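Local coordinates for protein thymidylate synthase 1 (Bacillus subtilis, PDB 1BKP) that catalyses the reductive methylation of dUMP to dTMP with 5,10-methylenetetrahydrofolate as methyl donor and reductant, working as a homodimer, at residues 51-56 / 239-244; 66-71 / 191-196. All blocks are in the same frame, centred on the assembly; numbering follows the deposited sequence.

In the fold
The two contacts lie side by side along helix 188-206, with centres about 14 Å apart. Contact 2 is a fully buried packing of that helix against helix 64-75 near the middle of the chain, close to the catalytic C160; contact 1 lies farther out, about 16 Å from the chain centre, where a loop meets the entry to strand 243-246 against the same helix. F193 serves both: its ring edge meets A67 in contact 2, while V54 and I56 of contact 1 pack on other atoms of the ring. N51 and N196 add a probable hydrogen bond. Waters bridge the outer contact, whereas the inner one sets a glutamine amide beside a carboxylate among apolar side chains.

Contact 1: 51-56 / 239-244; sequences NSEVPI and FEAPEL
This is a small, partly buried meeting of a loop with the entry to strand 243-246, in which V54 and I56 of 51-56 pack on P242 and L244. The two backbones run nearly at right angles, 98° apart, and no direct hydrogen bond joins them. V54 reaches across with CG2, which comes to 3.6 Å from L244 CB; with CG1 anti to the backbone N (chi1 167°), CG2 stands anti to the carbonyl carbon and faces L244, and the two side chains cross at about a right angle. I56 uses its CG2 branch, set 3.5 Å from P242 CD, with CG of the same ring next nearest. In the thymidylate synthase fold this joins the loop between strand 39-49 and helix 64-75 to the two-stranded antiparallel sheet of 243-246 and 261-264, whose L263 also touches I56, P242 and L244. A241 CB lies 3.9 Å from E53 CB. Two waters supply the polar links. One donates to E53 OE1 and accepts from A241 N at 2.7 Å; the other accepts from V54 N and donates to P242 O at 2.8 Å. Q2 of the N-terminal segment touches both E53 and A241.

Contact 2: 66-71 / 191-196; sequences TAIKEL and NVFQYN
Q194 lies across the face of helix 66-71, touching A67, E70 and L71 in turn. Its CG is anti to the backbone N (chi1 157°) and the chain runs on extended, which carries the amide from the flank of its own helix over to the other. On the way Q194 CB meets A67 CB at 4.1 Å, and Q194 CG lies 3.8 Å from L71 CD1, the two side chains crossing obliquely. At the far end the amide stands beside the E70 carboxylate, their planes 47° apart; the carboxylate is also held by W93, whose NE1 hydrogen-bonds to E70 OE1. L71 sends CD2 to within 3.7 Å of Q194 O. With an alanine here, a gap would probably open beside L71 and E70, leaving the buried carboxylate with W93 but without the amide beside it. Next to the glutamine, F193 presents the edge of its ring to A67, with F193 CD2 4.1 Å from A67 CB, while I68 CG1 approaches F193 CE2 obliquely. The axes of 66-71 and 191-196 approach to 9.1 Å and cross at -57°. N191, on the same helix, probably binds dUMP. Helix 188-206 thus lies between helix 64-75 and the large mixed sheet, where V192 and Y195 pack on strand 209-223 and Y195 also on strand 161-169, which follows directly on the catalytic C160.

Contact 1: 51-56 / 239-244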
loop_
_atom_site.group_PDB
_atom_site.type_symbol
_atom_site.label_atom_id
_atom_site.label_comp_id
_atom_site.label_asym_id
_atom_site.label_seq_id
_atom_site.Cartn_x
_atom_site.Cartn_y
_atom_site.Cartn_z
ATOM N N ASN A 51 -11.993 13.620 9.227
ATOM C CA ASN A 51 -13.286 13.825 8.616
ATOM C C ASN A 51 -14.186 14.891 9.246
ATOM O O ASN A 51 -15.410 14.953 8.964
ATOM C CB ASN A 51 -14.032 12.476 8.388
ATOM C CG ASN A 51 -13.742 11.910 6.987
ATOM O OD1 ASN A 51 -13.788 12.660 6.015
ATOM N ND2 ASN A 51 -13.385 10.588 6.895
ATOM N N SER A 52 -13.589 15.772 10.039
ATOM C CA SER A 52 -14.377 16.850 10.654
ATOM C C SER A 52 -14.603 17.892 9.566
ATOM O O SER A 52 -15.478 18.708 9.654
ATOM C CB SER A 52 -13.669 17.420 11.852
ATOM O OG SER A 52 -12.354 17.833 11.511
ATOM N N GLU A 53 -13.797 17.855 8.511
ATOM C CA GLU A 53 -14.014 18.746 7.360
ATOM C C GLU A 53 -13.636 17.990 6.076
ATOM O O GLU A 53 -12.938 16.957 6.122
ATOM C CB GLU A 53 -13.182 20.045 7.490
ATOM C CG GLU A 53 -11.821 19.869 7.701
ATOM C CD GLU A 53 -11.063 21.225 7.934
ATOM O OE1 GLU A 53 -11.347 21.916 8.888
ATOM O OE2 GLU A 53 -10.135 21.545 7.182
ATOM N N VAL A 54 -14.124 18.495 4.943
ATOM C CA VAL A 54 -13.874 17.911 3.628
ATOM C C VAL A 54 -12.418 18.228 3.252
ATOM O O VAL A 54 -12.010 19.338 3.414
ATOM C CB VAL A 54 -14.834 18.572 2.618
ATOM C CG1 VAL A 54 -14.422 18.265 1.211
ATOM C CG2 VAL A 54 -16.222 17.932 2.831
ATOM N N PRO A 55 -11.591 17.214 2.895
ATOM C CA PRO A 55 -10.228 17.558 2.538
ATOM C C PRO A 55 -10.197 18.197 1.136
ATOM O O PRO A 55 -10.289 17.500 0.155
ATOM C CB PRO A 55 -9.470 16.191 2.581
ATOM C CG PRO A 55 -10.522 15.199 2.326
ATOM C CD PRO A 55 -11.796 15.746 2.999
ATOM N N ILE A 56 -10.117 19.527 1.065
ATOM C CA ILE A 56 -10.077 20.181 -0.223
ATOM C C ILE A 56 -9.262 21.425 -0.055
ATOM O O ILE A 56 -9.090 21.964 1.086
ATOM C CB ILE A 56 -11.512 20.473 -0.736
ATOM C CG1 ILE A 56 -11.511 20.868 -2.225
ATOM C CG2 ILE A 56 -12.229 21.542 0.117
ATOM C CD1 ILE A 56 -12.925 20.770 -2.856
ATOM N N PHE A 239 -9.012 29.471 3.668
ATOM C CA PHE A 239 -10.382 29.673 4.078
ATOM C C PHE A 239 -10.873 28.430 4.777
ATOM O O PHE A 239 -10.160 27.428 4.843
ATOM C CB PHE A 239 -11.196 29.940 2.846
ATOM C CG PHE A 239 -10.819 31.272 2.181
ATOM C CD1 PHE A 239 -10.722 32.444 2.960
ATOM C CD2 PHE A 239 -10.372 31.313 0.870
ATOM C CE1 PHE A 239 -10.168 33.619 2.440
ATOM C CE2 PHE A 239 -9.821 32.484 0.337
ATOM C CZ PHE A 239 -9.727 33.625 1.145
ATOM N N GLU A 240 -12.051 28.504 5.364
ATOM C CA GLU A 240 -12.626 27.341 6.032
ATOM C C GLU A 240 -13.093 26.393 4.954
ATOM O O GLU A 240 -13.472 26.820 3.861
ATOM C CB GLU A 240 -13.852 27.760 6.882
ATOM C CG GLU A 240 -13.520 28.714 7.996
ATOM C CD GLU A 240 -14.496 28.587 9.151
ATOM O OE1 GLU A 240 -15.633 28.107 8.920
ATOM O OE2 GLU A 240 -14.120 28.952 10.292
ATOM N N ALA A 241 -13.171 25.112 5.286
ATOM C CA ALA A 241 -13.551 24.180 4.306
ATOM C C ALA A 241 -15.052 24.296 3.988
ATOM O O ALA A 241 -15.853 24.634 4.876
ATOM C CB ALA A 241 -13.197 22.797 4.731
ATOM N N PRO A 242 -15.449 23.996 2.714
ATOM C CA PRO A 242 -16.847 24.043 2.302
ATOM C C PRO A 242 -17.544 22.828 2.901
ATOM O O PRO A 242 -16.898 21.876 3.353
ATOM C CB PRO A 242 -16.738 23.943 0.770
ATOM C CG PRO A 242 -15.485 23.227 0.533
ATOM C CD PRO A 242 -14.563 23.745 1.558
ATOM N N GLU A 243 -18.867 22.859 2.981
ATOM C CA GLU A 243 -19.558 21.692 3.467
ATOM C C GLU A 243 -19.951 20.902 2.180
ATOM O O GLU A 243 -20.092 21.486 1.082
ATOM C CB GLU A 243 -20.800 22.155 4.280
ATOM C CG GLU A 243 -21.849 21.146 4.492
ATOM C CD GLU A 243 -23.158 21.805 4.951
ATOM O OE1 GLU A 243 -23.136 22.507 5.995
ATOM O OE2 GLU A 243 -24.198 21.629 4.267
ATOM N N LEU A 244 -19.902 19.585 2.261
ATOM C CA LEU A 244 -20.303 18.736 1.156
ATOM C C LEU A 244 -21.697 18.080 1.467
ATOM O O LEU A 244 -21.840 17.233 2.332
ATOM C CB LEU A 244 -19.223 17.656 0.911
ATOM C CG LEU A 244 -19.665 16.576 -0.037
ATOM C CD1 LEU A 244 -19.926 17.136 -1.425
ATOM C CD2 LEU A 244 -18.567 15.456 -0.053
HETATM O O HOH W 1 -11.987 24.455 7.621
HETATM O O HOH W 2 -16.247 20.511 5.679
#

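Contact 2: 66-71 / 191-196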
loop_
_atom_site.group_PDB
_atom_site.type_symbol
_atom_site.label_atom_id
_atom_site.label_comp_id
_atom_site.label_asym_id
_atom_site.label_seq_id
_atom_site.Cartn_x
_atom_site.Cartn_y
_atom_site.Cartn_z
ATOM N N THR A 66 -15.661 17.246 -11.795
ATOM C CA THR A 66 -14.906 16.318 -12.641
ATOM C C THR A 66 -14.355 15.144 -11.791
ATOM O O THR A 66 -14.420 14.001 -12.218
ATOM C CB THR A 66 -13.724 17.032 -13.211
ATOM O OG1 THR A 66 -14.268 18.131 -13.941
ATOM C CG2 THR A 66 -12.900 16.128 -14.122
ATOM N N ALA A 67 -13.907 15.431 -10.579
ATOM C CA ALA A 67 -13.394 14.340 -9.705
ATOM C C ALA A 67 -14.478 13.340 -9.369
ATOM O O ALA A 67 -14.202 12.107 -9.379
ATOM C CB ALA A 67 -12.811 14.951 -8.420
ATOM N N ILE A 68 -15.691 13.844 -9.007
ATOM C CA ILE A 68 -16.808 12.950 -8.744
ATOM C C ILE A 68 -17.261 12.213 -9.982
ATOM O O ILE A 68 -17.573 11.016 -9.911
ATOM C CB ILE A 68 -17.947 13.659 -8.049
ATOM C CG1 ILE A 68 -17.384 14.186 -6.747
ATOM C CG2 ILE A 68 -19.155 12.751 -7.841
ATOM C CD1 ILE A 68 -18.400 15.075 -5.949
ATOM N N LYS A 69 -17.258 12.882 -11.138
ATOM C CA LYS A 69 -17.619 12.143 -12.373
ATOM C C LYS A 69 -16.712 10.958 -12.676
ATOM O O LYS A 69 -17.240 9.856 -13.046
ATOM C CB LYS A 69 -17.766 13.071 -13.601
ATOM C CG LYS A 69 -18.993 13.975 -13.538
ATOM C CD LYS A 69 -18.851 15.050 -14.605
ATOM C CE LYS A 69 -20.096 15.906 -14.676
ATOM N NZ LYS A 69 -19.887 17.034 -15.623
ATOM N N GLU A 70 -15.377 11.187 -12.593
ATOM C CA GLU A 70 -14.386 10.127 -12.852
ATOM C C GLU A 70 -14.548 9.065 -11.786
ATOM O O GLU A 70 -14.523 7.891 -12.102
ATOM C CB GLU A 70 -12.982 10.691 -12.787
ATOM C CG GLU A 70 -11.922 9.709 -13.091
ATOM C CD GLU A 70 -10.584 10.335 -12.802
ATOM O OE1 GLU A 70 -10.152 11.157 -13.631
ATOM O OE2 GLU A 70 -10.098 10.188 -11.676
ATOM N N LEU A 71 -14.769 9.463 -10.536
ATOM C CA LEU A 71 -15.021 8.424 -9.482
ATOM C C LEU A 71 -16.199 7.516 -9.852
ATOM O O LEU A 71 -16.100 6.301 -9.781
ATOM C CB LEU A 71 -15.279 9.111 -8.142
ATOM C CG LEU A 71 -15.428 8.113 -6.971
ATOM C CD1 LEU A 71 -14.038 7.565 -6.575
ATOM C CD2 LEU A 71 -16.121 8.813 -5.823
ATOM N N ASN A 191 -7.165 13.832 -6.519
ATOM C CA ASN A 191 -7.233 12.452 -6.001
ATOM C C ASN A 191 -7.597 12.354 -4.519
ATOM O O ASN A 191 -8.450 11.548 -4.151
ATOM C CB ASN A 191 -5.891 11.785 -6.234
ATOM C CG ASN A 191 -5.705 11.326 -7.658
ATOM O OD1 ASN A 191 -6.684 10.955 -8.383
ATOM N ND2 ASN A 191 -4.474 11.309 -8.078
ATOM N N VAL A 192 -7.118 13.302 -3.692
ATOM C CA VAL A 192 -7.355 13.276 -2.257
ATOM C C VAL A 192 -8.864 13.586 -2.045
ATOM O O VAL A 192 -9.552 12.860 -1.284
ATOM C CB VAL A 192 -6.523 14.289 -1.576
ATOM C CG1 VAL A 192 -6.925 14.490 -0.107
ATOM C CG2 VAL A 192 -5.064 13.830 -1.559
ATOM N N PHE A 193 -9.373 14.605 -2.750
ATOM C CA PHE A 193 -10.833 14.922 -2.605
ATOM C C PHE A 193 -11.714 13.766 -3.084
ATOM O O PHE A 193 -12.583 13.308 -2.382
ATOM C CB PHE A 193 -11.163 16.192 -3.422
ATOM C CG PHE A 193 -12.666 16.502 -3.463
ATOM C CD1 PHE A 193 -13.308 16.976 -2.341
ATOM C CD2 PHE A 193 -13.421 16.286 -4.626
ATOM C CE1 PHE A 193 -14.722 17.258 -2.373
ATOM C CE2 PHE A 193 -14.805 16.550 -4.677
ATOM C CZ PHE A 193 -15.450 17.032 -3.575
ATOM N N GLN A 194 -11.361 13.190 -4.229
ATOM C CA GLN A 194 -12.143 12.173 -4.891
ATOM C C GLN A 194 -12.327 10.922 -4.025
ATOM O O GLN A 194 -13.456 10.446 -3.905
ATOM C CB GLN A 194 -11.426 11.854 -6.186
ATOM C CG GLN A 194 -11.655 10.553 -6.838
ATOM C CD GLN A 194 -10.825 10.446 -8.156
ATOM O OE1 GLN A 194 -11.363 10.607 -9.267
ATOM N NE2 GLN A 194 -9.553 10.242 -8.022
ATOM N N TYR A 195 -11.282 10.471 -3.351
ATOM C CA TYR A 195 -11.427 9.265 -2.513
ATOM C C TYR A 195 -12.165 9.510 -1.208
ATOM O O TYR A 195 -12.800 8.563 -0.639
ATOM C CB TYR A 195 -10.084 8.455 -2.379
ATOM C CG TYR A 195 -9.962 7.529 -3.551
ATOM C CD1 TYR A 195 -9.500 8.003 -4.824
ATOM C CD2 TYR A 195 -10.356 6.164 -3.433
ATOM C CE1 TYR A 195 -9.429 7.151 -5.938
ATOM C CE2 TYR A 195 -10.318 5.298 -4.522
ATOM C CZ TYR A 195 -9.842 5.817 -5.779
ATOM O OH TYR A 195 -9.845 4.938 -6.840
ATOM N N ASN A 196 -12.119 10.757 -0.708
ATOM C CA ASN A 196 -12.901 11.046 0.495
ATOM C C ASN A 196 -14.418 11.014 0.129
ATOM O O ASN A 196 -15.297 10.525 0.912
ATOM C CB ASN A 196 -12.504 12.428 1.059
ATOM C CG ASN A 196 -13.151 12.680 2.390
ATOM O OD1 ASN A 196 -14.116 13.355 2.422
ATOM N ND2 ASN A 196 -12.698 11.995 3.479
#